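Wnt inhibitor of Dorsal protein (Drosophila melanogaster, PDB 4KRR) probably acts as a secreted Wnt-family signalling ligand for frizzled receptors, and is represented here by its N-terminal domain and linker. Local coordinates at residues A59-A64 against K156-I161. Sequence-based numbering, arbitrary orientation.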
# COMPACT_ATOMS: atom_id res chain seq x y z
N ALA A 59 -8.70 -2.24 -0.46
CA ALA A 59 -7.73 -3.27 -0.12
C ALA A 59 -6.32 -2.84 -0.53
O ALA A 59 -5.35 -3.09 0.20
CB ALA A 59 -8.10 -4.59 -0.78
N ALA A 60 -6.20 -2.21 -1.69
CA ALA A 60 -4.92 -1.74 -2.20
C ALA A 60 -4.32 -0.64 -1.33
O ALA A 60 -3.16 -0.72 -0.93
CB ALA A 60 -5.05 -1.26 -3.64
N ILE A 61 -5.11 0.39 -1.03
CA ILE A 61 -4.63 1.51 -0.23
C ILE A 61 -4.33 1.08 1.20
O ILE A 61 -3.43 1.62 1.85
CB ILE A 61 -5.60 2.73 -0.26
CG1 ILE A 61 -4.93 3.98 0.31
CG2 ILE A 61 -6.89 2.43 0.48
CD1 ILE A 61 -3.96 4.66 -0.65
N SER A 62 -5.07 0.08 1.69
CA SER A 62 -4.87 -0.42 3.05
C SER A 62 -3.59 -1.24 3.15
O SER A 62 -2.79 -1.05 4.06
CB SER A 62 -6.08 -1.24 3.51
OG SER A 62 -7.26 -0.46 3.47
N MET A 63 -3.40 -2.15 2.20
CA MET A 63 -2.17 -2.93 2.12
C MET A 63 -0.95 -2.03 1.97
O MET A 63 0.06 -2.23 2.64
CB MET A 63 -2.22 -3.89 0.93
CG MET A 63 -0.88 -4.55 0.65
SD MET A 63 -0.94 -5.68 -0.75
CE MET A 63 0.79 -6.12 -0.89
N ALA A 64 -1.06 -1.04 1.09
CA ALA A 64 0.04 -0.12 0.83
C ALA A 64 0.42 0.68 2.07
O ALA A 64 1.61 0.89 2.34
CB ALA A 64 -0.31 0.82 -0.32
N LYS A 156 8.60 7.09 -0.80
CA LYS A 156 7.95 8.38 -1.00
C LYS A 156 6.95 8.64 0.11
O LYS A 156 6.50 7.70 0.77
CB LYS A 156 7.21 8.41 -2.34
CG LYS A 156 8.07 8.24 -3.57
CD LYS A 156 7.24 8.40 -4.83
CE LYS A 156 6.10 7.40 -4.88
NZ LYS A 156 5.31 7.51 -6.14
N PRO A 157 6.60 9.91 0.34
CA PRO A 157 5.47 10.21 1.23
C PRO A 157 4.23 9.47 0.75
O PRO A 157 4.03 9.31 -0.45
CB PRO A 157 5.29 11.73 1.09
CG PRO A 157 6.13 12.13 -0.09
CD PRO A 157 7.24 11.14 -0.16
N PHE A 158 3.41 9.00 1.69
CA PHE A 158 2.31 8.11 1.33
C PHE A 158 1.27 8.78 0.43
O PHE A 158 0.59 8.10 -0.35
CB PHE A 158 1.64 7.52 2.57
CG PHE A 158 0.63 6.47 2.25
CD1 PHE A 158 1.03 5.23 1.79
CD2 PHE A 158 -0.72 6.73 2.38
CE1 PHE A 158 0.11 4.25 1.48
CE2 PHE A 158 -1.66 5.76 2.06
CZ PHE A 158 -1.24 4.52 1.61
N GLU A 159 1.16 10.10 0.52
CA GLU A 159 0.22 10.85 -0.31
C GLU A 159 0.52 10.66 -1.80
O GLU A 159 -0.40 10.64 -2.62
CB GLU A 159 0.24 12.34 0.05
CG GLU A 159 0.08 12.63 1.54
CD GLU A 159 1.40 12.57 2.30
OE1 GLU A 159 2.21 13.51 2.14
OE2 GLU A 159 1.61 11.60 3.05
N ALA A 160 1.80 10.53 -2.13
CA ALA A 160 2.20 10.34 -3.53
C ALA A 160 1.88 8.92 -4.00
O ALA A 160 1.43 8.72 -5.13
CB ALA A 160 3.68 10.64 -3.70
N ILE A 161 2.13 7.95 -3.13
CA ILE A 161 1.77 6.56 -3.40
C ILE A 161 0.25 6.43 -3.54
O ILE A 161 -0.24 5.70 -4.40
CB ILE A 161 2.29 5.62 -2.29
CG1 ILE A 161 3.83 5.68 -2.23
CG2 ILE A 161 1.82 4.19 -2.51
CD1 ILE A 161 4.44 4.93 -1.06
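Phe158 rests the far end of its ring against Ile61 and Ala64 on helix 53-75. Ile61 CD1 lies 3.5 Å from Phe158 CZ and 3.7 Å from Phe158 CE2. The two side chains run at a slant to each other. Ala64 CB sits at the ring edge, in the ring plane, 3.9 Å from Phe158 CE1. The backbone takes part as well: Ala64 C is 3.6 Å from Phe158 CE1, and Ile61 O is 3.6 Å from Phe158 CZ. No hydrogen bond links the two segments; the ring packs on apolar side chains and on the backbone of Ile61 and Ala64. Ile61 reaches the ring because its CG1 branch runs opposite the backbone N (chi1 -167°). Phe158 has the same choice (chi1 -172°), which extends the ring toward helix 53-75. This is core packing in the helical N-terminal domain of a Wnt. Phe158 belongs to the first turn of helix 158-170, which follows the two-stranded antiparallel hairpin 130-136/149-155. Without the ring, as with an alanine here, Ile61 CD1 would probably lose its aromatic neighbour and a gap would be likely beside Ala64. Pro157 is the N-cap of helix 158-170, and its O accepts a hydrogen bond from Ala160 N. Lys156 O, one residue earlier, is hydrogen-bonded to His68 NE2 on helix 53-75. Phe158 also touches Gln18 and Ser22 of helix 8-26, while Ile61 and Ala64 both pack on Leu165.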